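Long-range contacts in tyrosinase (PDB 6JU8), which probably oxidises L-tyrosine and L-dopa to L-dopaquinone with molecular oxygen at a dinuclear copper centre, a step in melanin biosynthesis: residues A[227-232]-A[342-347]; A[237-242]-A[369-374]; A[407-412]-A[421-426]. The protein carries 1 engineered substitution. All blocks are in the same frame, centred on the assembly; numbering follows the deposited sequence. Where two conformers were deposited one is given.

How the interactions relate
Interactions 1 and 2 are neighbours, their centres 14 Å apart, and both lie in the central copper-binding domain of the longer protein. Leu242 joins them, its O 3.4 Å from Phe344 CD1 and its CD1 3.6 Å from Phe231 CE1. Interaction 3 stands apart, with its centre 34 Å from that of interaction 1 and 27 Å from that of interaction 2, though the nearest atoms of 2 and 3 are about 8 Å apart. Interactions 2 and 3 both come near the copper centre: the side chains of Ile371 and Phe411 are each about 9 Å from a bound copper. Interaction 1 is more remote, the side chain of Leu229 about 11 Å from that of His336, a copper ligand.

Interaction 1. Residues A[227-232]-A[342-347]; sequences FDLPFD and FMFSRP
Phe344 turns one side of its ring to Phe227, Leu229 and Pro230, each of which meets it obliquely. Its CG is anti to the backbone N (chi1 173°), which carries the ring across to the other segment. Pro230 approaches from the opposite direction, and its CD lies 3.5 Å from Phe344 CE1, with CG close behind. Leu229 instead passes alongside Phe344, running the other way. Leu229 CD2 comes close to Phe344 CB, but just how close is doubtful, because the leucine was built in two conformers. Phe227 adds a looser touch, CB to Phe344 CD2 at 4.1 Å.

These side chains tie together two elements of the central tyrosinase domain: a beta hairpin, in which strand 225-229 pairs antiparallel with 218-222, and the short antiparallel pair 342-343/356-357, which has a classic beta bulge at Phe342 and Met343. Pro230 turns the chain away from the hairpin as the centre of an inverse gamma turn.

Ser345 lies over a face of the Phe227 ring. The contact is a CH-pi one: Ser345 CB stands 3.9 Å from the Phe227 ring centroid, 26° off the normal and shifted toward the CE1 and CZ rim. The serine hydroxyl has its own partners in the hairpin, Glu222 and His223, and the same Glu222 carboxylate also takes the backbone N-H of Phe344 on its other oxygen.

Interaction 2. Residues A[237-242]-A[369-374]; sequences TTKYGL and DPIFWL
The carboxylate of Asp369 receives Lys239 on the syn lone pair of OD2, with Lys239 NZ 2.9 Å from Asp369 OD2. A weaker bond runs from Lys239 NZ to Asp369 OD1, so the ammonium group straddles both oxygens. On the anti side of OD1, and 30° out of the carboxylate plane, comes the backbone N of Ile371, 2.9 Å from Asp369 OD1. Further along the helix, Phe372 CD1 sits over the centre of one face of the Trp373 indole, 3.8 Å above its plane, while Pro370 CA lies in plane at the indole edge. Outside the segments, the Phe372 ring meets His71 edge-to-face and also touches the ring of His376.

The lysine and aspartate side chains cross at about a right angle. A bend at the far end of the lysine chain (chi4 58°) brings NZ round onto the carboxylate. Three waters tighten the grip. One takes the Thr237 hydroxyl proton and donates to Asp369 OD2, while Thr237 OG1 is also hydrogen-bonded to the backbone N of Phe200; a second donates to both Thr238 O and Asp369 OD2; the third accepts from Lys239 NZ and donates to Asp369 OD1. OD2 therefore has three donors, and the buried charges are probably well compensated, with Gln256 giving Lys239 NZ a further partner. The Thr237 methyl packs against the backbone, CG2 being 3.9 Å from Asp369 N.

The bond from Ile371 N to Asp369 OD1 closes an Asx turn and caps the start of helix 371-389. Asp-Pro-Ile-Phe opens the second copper-binding signature of tyrosinases, whose helix carries the copper ligand His376; Lys239 is thus tied by a salt bridge to the residue that caps this helix.

Interaction 3. Residues A[407-412]-A[421-426]; sequences DLRPFH and VVFFRS
Asp407 begins the contact with a salt bridge to Arg425. Arg425 NE donates to Asp407 OD1 over 2.7 Å at 155°; the oxygen lies in the guanidinium plane but is met on its anti side, 32° out of the carboxylate plane. Arg425 NH2 adds a weak bond to the same oxygen, and a water donates to both Asp407 OD1 and Phe423 O. The rest of the aspartate crosses Phe423, with OD2 3.6 Å from Phe423 CD2.

Leu408, centre of an inverse gamma turn, gives its N-H to Phe424 O (N to O 2.8 Å) and lays CD1 along the backbone at Arg425 and Ser426. Arg409 then lies over one face of Phe423, its CG 3.7 Å from the ring centroid and almost on the normal, a CH-pi contact. Past the cis Arg409-Pro410 peptide, Phe411 O accepts from Phe424 N at 3.0 Å, and Phe411 CB packs against Phe424 CD1. The Phe411 ring itself turns to Trp106 and Val109 of helix 103-129, which carries the copper ligand His107.

His412 pairs with Phe423 as an antiparallel non-hydrogen-bonded bridge at the base of hairpin 412-415/420-423. Their side chains run side by side, the planes 17° apart but slid so that the rings, centroids 4.7 Å apart, barely overlap. His412 ND1 is hydrogen-bonded to Asp79.

With two guanidinium N-H groups and a water all on OD1, Asp407 is probably held ionised, and this partly exposed ion pair pins one end of the join, alongside backbone bonds and packing in which the aromatic rings take a large share.

Interaction 1. Residues A[227-232]-A[342-347]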
loop_
_atom_site.group_PDB
_atom_site.type_symbol
_atom_site.label_atom_id
_atom_site.label_comp_id
_atom_site.label_asym_id
_atom_site.label_seq_id
_atom_site.Cartn_x
_atom_site.Cartn_y
_atom_site.Cartn_z
ATOM N N PHE A 227 -17.336 15.924 8.021
ATOM C CA PHE A 227 -16.649 14.721 8.478
ATOM C C PHE A 227 -15.374 15.115 9.208
ATOM O O PHE A 227 -14.670 16.009 8.747
ATOM C CB PHE A 227 -16.313 13.799 7.292
ATOM C CG PHE A 227 -17.582 13.287 6.662
ATOM C CD1 PHE A 227 -18.232 12.147 7.108
ATOM C CD2 PHE A 227 -18.157 14.029 5.643
ATOM C CE1 PHE A 227 -19.440 11.753 6.556
ATOM C CE2 PHE A 227 -19.362 13.627 5.082
ATOM C CZ PHE A 227 -19.997 12.494 5.530
ATOM N N ASP A 228 -15.097 14.436 10.317
ATOM C CA ASP A 228 -13.851 14.630 11.037
ATOM C C ASP A 228 -12.826 13.597 10.591
ATOM O O ASP A 228 -12.831 12.417 10.966
ATOM C CB ASP A 228 -14.121 14.564 12.540
ATOM C CG ASP A 228 -15.056 15.663 13.013
ATOM O OD1 ASP A 228 -14.779 16.832 12.683
ATOM O OD2 ASP A 228 -16.069 15.379 13.677
ATOM N N LEU A 229 -11.949 14.021 9.676
ATOM C CA LEU A 229 -10.939 13.081 9.144
ATOM C C LEU A 229 -10.022 12.677 10.272
ATOM O O LEU A 229 -9.476 13.568 10.935
ATOM C CB LEU A 229 -10.139 13.805 8.048
ATOM C CG LEU A 229 -10.948 14.308 6.841
ATOM C CD1 LEU A 229 -10.038 14.982 5.825
ATOM C CD2 LEU A 229 -11.679 13.124 6.231
ATOM N N PRO A 230 -9.879 11.378 10.527
ATOM C CA PRO A 230 -9.217 10.924 11.764
ATOM C C PRO A 230 -7.698 10.909 11.761
ATOM O O PRO A 230 -7.058 9.914 12.125
ATOM C CB PRO A 230 -9.751 9.495 11.926
ATOM C CG PRO A 230 -9.957 9.014 10.505
ATOM C CD PRO A 230 -10.460 10.245 9.776
ATOM N N PHE A 231 -7.086 12.038 11.406
ATOM C CA PHE A 231 -5.628 12.155 11.347
ATOM C C PHE A 231 -5.018 12.015 12.734
ATOM O O PHE A 231 -3.834 11.667 12.800
ATOM C CB PHE A 231 -5.232 13.467 10.681
ATOM C CG PHE A 231 -5.619 13.493 9.225
ATOM C CD1 PHE A 231 -5.127 12.571 8.317
ATOM C CD2 PHE A 231 -6.498 14.459 8.749
ATOM C CE1 PHE A 231 -5.465 12.615 6.987
ATOM C CE2 PHE A 231 -6.805 14.537 7.403
ATOM C CZ PHE A 231 -6.268 13.636 6.496
ATOM N N ASP A 232 -5.765 12.235 13.811
ATOM C CA ASP A 232 -5.263 11.952 15.144
ATOM C C ASP A 232 -4.997 10.467 15.379
ATOM O O ASP A 232 -4.207 10.120 16.265
ATOM C CB ASP A 232 -6.269 12.474 16.194
ATOM C CG ASP A 232 -7.695 11.989 16.025
ATOM O OD1 ASP A 232 -8.166 11.782 14.891
ATOM O OD2 ASP A 232 -8.385 11.785 17.060
ATOM N N PHE A 342 -9.670 12.047 -1.433
ATOM C CA PHE A 342 -10.530 13.149 -1.030
ATOM C C PHE A 342 -11.921 12.712 -0.601
ATOM O O PHE A 342 -12.787 13.581 -0.428
ATOM C CB PHE A 342 -10.609 14.209 -2.169
ATOM C CG PHE A 342 -11.092 13.603 -3.467
ATOM C CD1 PHE A 342 -12.429 13.667 -3.833
ATOM C CD2 PHE A 342 -10.226 12.944 -4.325
ATOM C CE1 PHE A 342 -12.879 13.065 -4.991
ATOM C CE2 PHE A 342 -10.664 12.328 -5.488
ATOM C CZ PHE A 342 -11.996 12.416 -5.835
ATOM N N MET A 343 -12.146 11.403 -0.457
ATOM C CA MET A 343 -13.450 10.893 -0.066
ATOM C C MET A 343 -13.315 9.937 1.120
ATOM O O MET A 343 -12.949 8.785 0.947
ATOM C CB MET A 343 -14.139 10.149 -1.203
ATOM C CG MET A 343 -14.654 11.069 -2.284
ATOM S SD MET A 343 -15.582 10.230 -3.579
ATOM C CE MET A 343 -14.311 9.362 -4.461
ATOM N N PHE A 344 -13.551 10.431 2.324
ATOM C CA PHE A 344 -13.523 9.589 3.524
ATOM C C PHE A 344 -14.841 8.820 3.636
ATOM O O PHE A 344 -14.794 7.619 3.880
ATOM C CB PHE A 344 -13.291 10.474 4.744
ATOM C CG PHE A 344 -13.395 9.819 6.092
ATOM C CD1 PHE A 344 -12.455 8.856 6.464
ATOM C CD2 PHE A 344 -14.380 10.149 7.008
ATOM C CE1 PHE A 344 -12.490 8.253 7.714
ATOM C CE2 PHE A 344 -14.436 9.564 8.257
ATOM C CZ PHE A 344 -13.477 8.620 8.612
ATOM N N SER A 345 -15.949 9.521 3.455
ATOM C CA SER A 345 -17.250 8.863 3.510
ATOM C C SER A 345 -17.477 8.084 2.217
ATOM O O SER A 345 -16.978 8.438 1.146
ATOM C CB SER A 345 -18.360 9.878 3.740
ATOM O OG SER A 345 -18.547 10.742 2.626
ATOM N N ARG A 346 -18.193 6.969 2.324
ATOM C CA ARG A 346 -18.396 6.109 1.161
ATOM C C ARG A 346 -19.268 6.818 0.145
ATOM O O ARG A 346 -20.353 7.318 0.481
ATOM C CB ARG A 346 -19.018 4.785 1.595
ATOM C CG ARG A 346 -18.913 3.708 0.524
ATOM C CD ARG A 346 -19.395 2.357 1.044
ATOM N NE ARG A 346 -20.856 2.340 1.055
ATOM C CZ ARG A 346 -21.600 1.408 1.633
ATOM N NH1 ARG A 346 -21.012 0.394 2.265
ATOM N NH2 ARG A 346 -22.927 1.495 1.582
ATOM N N PRO A 347 -18.822 6.910 -1.095
ATOM C CA PRO A 347 -19.637 7.574 -2.117
ATOM C C PRO A 347 -20.686 6.624 -2.668
ATOM O O PRO A 347 -20.788 5.468 -2.242
ATOM C CB PRO A 347 -18.597 7.908 -3.184
ATOM C CG PRO A 347 -17.611 6.794 -3.077
ATOM C CD PRO A 347 -17.532 6.421 -1.615
#

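Interaction 2. Residues A[237-242]-A[369-374]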
loop_
_atom_site.group_PDB
_atom_site.type_symbol
_atom_site.label_atom_id
_atom_site.label_comp_id
_atom_site.label_asym_id
_atom_site.label_seq_id
_atom_site.Cartn_x
_atom_site.Cartn_y
_atom_site.Cartn_z
ATOM N N THR A 237 1.548 8.799 7.585
ATOM C CA THR A 237 0.790 9.404 6.493
ATOM C C THR A 237 0.262 8.305 5.559
ATOM O O THR A 237 0.846 7.213 5.502
ATOM C CB THR A 237 1.666 10.397 5.704
ATOM O OG1 THR A 237 2.832 9.727 5.177
ATOM C CG2 THR A 237 2.156 11.526 6.595
ATOM N N THR A 238 -0.846 8.594 4.906
ATOM C CA THR A 238 -1.476 7.662 3.988
ATOM C C THR A 238 -1.973 8.383 2.748
ATOM O O THR A 238 -2.323 9.564 2.810
ATOM C CB THR A 238 -2.592 6.875 4.682
ATOM O OG1 THR A 238 -3.183 5.910 3.786
ATOM C CG2 THR A 238 -3.728 7.765 5.180
ATOM N N LYS A 239 -2.004 7.668 1.635
ATOM C CA LYS A 239 -2.715 8.078 0.413
ATOM C C LYS A 239 -3.929 7.174 0.290
ATOM O O LYS A 239 -3.713 5.950 0.115
ATOM C CB LYS A 239 -1.815 7.990 -0.829
ATOM C CG LYS A 239 -0.517 8.803 -0.725
ATOM C CD LYS A 239 0.455 8.315 -1.820
ATOM C CE LYS A 239 1.751 9.123 -1.843
ATOM N NZ LYS A 239 2.437 9.073 -0.525
ATOM N N TYR A 240 -5.137 7.680 0.439
ATOM C CA TYR A 240 -6.411 6.989 0.287
ATOM C C TYR A 240 -6.743 5.990 1.389
ATOM O O TYR A 240 -7.815 5.374 1.318
ATOM C CB TYR A 240 -6.523 6.265 -1.078
ATOM C CG TYR A 240 -6.731 7.212 -2.234
ATOM C CD1 TYR A 240 -5.651 7.888 -2.802
ATOM C CD2 TYR A 240 -8.012 7.436 -2.781
ATOM C CE1 TYR A 240 -5.802 8.756 -3.871
ATOM C CE2 TYR A 240 -8.164 8.322 -3.834
ATOM C CZ TYR A 240 -7.066 8.977 -4.376
ATOM O OH TYR A 240 -7.293 9.855 -5.425
ATOM N N GLY A 241 -5.899 5.783 2.402
ATOM C CA GLY A 241 -6.167 4.689 3.336
ATOM C C GLY A 241 -7.157 4.923 4.454
ATOM O O GLY A 241 -7.410 3.955 5.199
ATOM N N LEU A 242 -7.723 6.115 4.591
ATOM C CA LEU A 242 -8.718 6.368 5.636
ATOM C C LEU A 242 -10.126 6.331 5.069
ATOM O O LEU A 242 -10.475 7.192 4.244
ATOM C CB LEU A 242 -8.517 7.751 6.286
ATOM C CG LEU A 242 -7.081 8.024 6.756
ATOM C CD1 LEU A 242 -7.005 9.410 7.414
ATOM C CD2 LEU A 242 -6.568 6.934 7.682
ATOM N N ASP A 369 3.145 14.453 4.217
ATOM C CA ASP A 369 3.445 13.446 3.199
ATOM C C ASP A 369 4.645 13.916 2.395
ATOM O O ASP A 369 4.561 15.031 1.836
ATOM C CB ASP A 369 2.238 13.238 2.282
ATOM C CG ASP A 369 2.438 12.061 1.334
ATOM O OD1 ASP A 369 3.586 11.929 0.821
ATOM O OD2 ASP A 369 1.455 11.323 1.081
ATOM N N PRO A 370 5.731 13.172 2.305
ATOM C CA PRO A 370 6.916 13.671 1.584
ATOM C C PRO A 370 6.664 14.082 0.145
ATOM O O PRO A 370 7.441 14.883 -0.401
ATOM C CB PRO A 370 7.881 12.462 1.660
ATOM C CG PRO A 370 7.508 11.816 2.976
ATOM C CD PRO A 370 5.992 11.862 2.997
ATOM N N ILE A 371 5.635 13.556 -0.538
ATOM C CA ILE A 371 5.356 14.033 -1.888
ATOM C C ILE A 371 4.916 15.497 -1.918
ATOM O O ILE A 371 5.006 16.146 -2.970
ATOM C CB ILE A 371 4.320 13.153 -2.613
ATOM C CG1 ILE A 371 4.453 13.319 -4.133
ATOM C CG2 ILE A 371 2.913 13.406 -2.099
ATOM C CD1 ILE A 371 3.524 12.441 -4.944
ATOM N N PHE A 372 4.414 16.034 -0.808
ATOM C CA PHE A 372 4.016 17.435 -0.715
ATOM C C PHE A 372 5.074 18.332 -1.348
ATOM O O PHE A 372 4.790 19.244 -2.134
ATOM C CB PHE A 372 3.823 17.825 0.758
ATOM C CG PHE A 372 3.560 19.297 0.961
ATOM C CD1 PHE A 372 4.622 20.182 1.114
ATOM C CD2 PHE A 372 2.251 19.776 0.999
ATOM C CE1 PHE A 372 4.371 21.539 1.284
ATOM C CE2 PHE A 372 1.991 21.110 1.187
ATOM C CZ PHE A 372 3.067 21.979 1.337
ATOM N N TRP A 373 6.328 18.119 -0.969
ATOM C CA TRP A 373 7.405 19.022 -1.342
ATOM C C TRP A 373 7.750 18.896 -2.816
ATOM O O TRP A 373 8.165 19.859 -3.446
ATOM C CB TRP A 373 8.618 18.672 -0.471
ATOM C CG TRP A 373 8.284 18.602 0.995
ATOM C CD1 TRP A 373 7.948 17.483 1.714
ATOM C CD2 TRP A 373 8.273 19.695 1.932
ATOM N NE1 TRP A 373 7.711 17.814 3.032
ATOM C CE2 TRP A 373 7.917 19.170 3.187
ATOM C CE3 TRP A 373 8.536 21.078 1.828
ATOM C CZ2 TRP A 373 7.820 19.966 4.325
ATOM C CZ3 TRP A 373 8.432 21.871 2.965
ATOM C CH2 TRP A 373 8.072 21.312 4.214
ATOM N N LEU A 374 7.587 17.685 -3.347
ATOM C CA LEU A 374 7.841 17.431 -4.776
ATOM C C LEU A 374 6.760 18.039 -5.646
ATOM O O LEU A 374 7.052 18.621 -6.697
ATOM C CB LEU A 374 7.937 15.920 -4.991
ATOM C CG LEU A 374 8.925 15.158 -4.113
ATOM C CD1 LEU A 374 8.877 13.673 -4.455
ATOM C CD2 LEU A 374 10.349 15.694 -4.216
HETATM O O HOH W 1 1.578 9.115 2.883
HETATM O O HOH W 2 -1.283 11.704 1.262
HETATM O O HOH W 3 5.017 10.158 -0.678
#

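Interaction 3. Residues A[407-412]-A[421-426]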
loop_
_atom_site.group_PDB
_atom_site.type_symbol
_atom_site.label_atom_id
_atom_site.label_comp_id
_atom_site.label_asym_id
_atom_site.label_seq_id
_atom_site.Cartn_x
_atom_site.Cartn_y
_atom_site.Cartn_z
ATOM N N ASP A 407 4.520 40.360 4.660
ATOM C CA ASP A 407 5.556 39.505 5.224
ATOM C C ASP A 407 5.175 38.040 5.035
ATOM O O ASP A 407 4.071 37.602 5.392
ATOM C CB ASP A 407 5.666 39.796 6.732
ATOM C CG ASP A 407 6.429 41.066 7.051
ATOM O OD1 ASP A 407 7.188 41.582 6.213
ATOM O OD2 ASP A 407 6.198 41.558 8.176
ATOM N N LEU A 408 6.094 37.260 4.505
ATOM C CA LEU A 408 5.879 35.820 4.327
ATOM C C LEU A 408 6.372 35.086 5.558
ATOM O O LEU A 408 7.360 34.350 5.579
ATOM C CB LEU A 408 6.586 35.370 3.051
ATOM C CG LEU A 408 6.178 36.090 1.774
ATOM C CD1 LEU A 408 7.056 35.652 0.603
ATOM C CD2 LEU A 408 4.709 35.853 1.461
ATOM N N ARG A 409 5.618 35.299 6.648
ATOM C CA ARG A 409 5.904 34.650 7.928
ATOM C C ARG A 409 5.789 33.146 7.758
ATOM O O ARG A 409 4.907 32.683 7.019
ATOM C CB ARG A 409 4.904 35.159 8.980
ATOM C CG ARG A 409 5.032 36.660 9.254
ATOM C CD ARG A 409 4.137 37.081 10.428
ATOM N NE ARG A 409 3.001 36.175 10.538
ATOM C CZ ARG A 409 2.520 35.656 11.658
ATOM N NH1 ARG A 409 1.480 34.827 11.649
ATOM N NH2 ARG A 409 3.084 35.970 12.824
ATOM N N PRO A 410 6.607 32.341 8.421
ATOM C CA PRO A 410 7.574 32.712 9.439
ATOM C C PRO A 410 9.013 32.795 8.961
ATOM O O PRO A 410 9.956 32.644 9.754
ATOM C CB PRO A 410 7.415 31.495 10.385
ATOM C CG PRO A 410 7.398 30.352 9.400
ATOM C CD PRO A 410 6.505 30.862 8.287
ATOM N N PHE A 411 9.221 33.080 7.687
ATOM C CA PHE A 411 10.504 32.885 7.043
ATOM C C PHE A 411 11.412 34.103 7.185
ATOM O O PHE A 411 11.072 35.166 6.685
ATOM C CB PHE A 411 10.292 32.556 5.567
ATOM C CG PHE A 411 9.401 31.356 5.334
ATOM C CD1 PHE A 411 9.645 30.158 6.002
ATOM C CD2 PHE A 411 8.342 31.426 4.437
ATOM C CE1 PHE A 411 8.832 29.048 5.758
ATOM C CE2 PHE A 411 7.558 30.324 4.173
ATOM C CZ PHE A 411 7.818 29.130 4.831
ATOM N N HIS A 412 12.546 33.908 7.829
ATOM C CA HIS A 412 13.504 34.981 8.091
ATOM C C HIS A 412 14.652 34.984 7.084
ATOM O O HIS A 412 15.103 33.934 6.618
ATOM C CB HIS A 412 14.083 34.848 9.495
ATOM C CG HIS A 412 13.068 35.127 10.562
ATOM N ND1 HIS A 412 12.696 34.162 11.465
ATOM C CD2 HIS A 412 12.385 36.230 10.905
ATOM C CE1 HIS A 412 11.808 34.649 12.314
ATOM N NE2 HIS A 412 11.609 35.916 11.995
ATOM N N VAL A 421 17.757 41.328 10.292
ATOM C CA VAL A 421 16.898 40.160 10.116
ATOM C C VAL A 421 15.464 40.617 9.861
ATOM O O VAL A 421 14.906 41.411 10.631
ATOM C CB VAL A 421 16.912 39.244 11.360
ATOM C CG1 VAL A 421 15.910 38.102 11.187
ATOM C CG2 VAL A 421 18.324 38.728 11.593
ATOM N N VAL A 422 14.898 40.159 8.753
ATOM C CA VAL A 422 13.565 40.577 8.358
ATOM C C VAL A 422 12.788 39.352 7.866
ATOM O O VAL A 422 13.407 38.314 7.617
ATOM C CB VAL A 422 13.573 41.632 7.241
ATOM C CG1 VAL A 422 14.244 42.916 7.698
ATOM C CG2 VAL A 422 14.265 41.072 5.990
ATOM N N PHE A 423 11.476 39.491 7.707
ATOM C CA PHE A 423 10.751 38.440 6.987
ATOM C C PHE A 423 10.987 38.553 5.486
ATOM O O PHE A 423 11.106 39.664 4.944
ATOM C CB PHE A 423 9.258 38.541 7.276
ATOM C CG PHE A 423 8.881 38.074 8.661
ATOM C CD1 PHE A 423 9.129 36.753 9.043
ATOM C CD2 PHE A 423 8.275 38.930 9.559
ATOM C CE1 PHE A 423 8.755 36.318 10.302
ATOM C CE2 PHE A 423 7.913 38.489 10.814
ATOM C CZ PHE A 423 8.150 37.180 11.205
ATOM N N PHE A 424 10.954 37.423 4.789
ATOM C CA PHE A 424 10.808 37.422 3.337
ATOM C C PHE A 424 9.574 38.204 2.889
ATOM O O PHE A 424 8.543 38.226 3.555
ATOM C CB PHE A 424 10.686 35.991 2.804
ATOM C CG PHE A 424 12.004 35.328 2.472
ATOM C CD1 PHE A 424 12.773 34.675 3.423
ATOM C CD2 PHE A 424 12.464 35.364 1.161
ATOM C CE1 PHE A 424 13.976 34.063 3.083
ATOM C CE2 PHE A 424 13.668 34.774 0.812
ATOM C CZ PHE A 424 14.416 34.131 1.779
ATOM N N ARG A 425 9.696 38.827 1.723
ATOM C CA ARG A 425 8.610 39.450 0.980
ATOM C C ARG A 425 8.632 38.897 -0.440
ATOM O O ARG A 425 9.678 38.432 -0.896
ATOM C CB ARG A 425 8.738 40.985 0.969
ATOM C CG ARG A 425 8.606 41.526 2.392
ATOM C CD ARG A 425 7.579 42.625 2.506
ATOM N NE ARG A 425 7.415 42.996 3.916
ATOM C CZ ARG A 425 7.485 44.253 4.324
ATOM N NH1 ARG A 425 7.698 45.197 3.408
ATOM N NH2 ARG A 425 7.335 44.564 5.601
ATOM N N SER A 426 7.512 38.973 -1.139
ATOM C CA SER A 426 7.398 38.363 -2.452
ATOM C C SER A 426 8.442 38.896 -3.412
ATOM O O SER A 426 9.023 38.117 -4.185
ATOM C CB SER A 426 5.982 38.621 -3.005
ATOM O OG SER A 426 5.037 37.861 -2.247
HETATM O O HOH W 4 9.971 42.115 6.177
#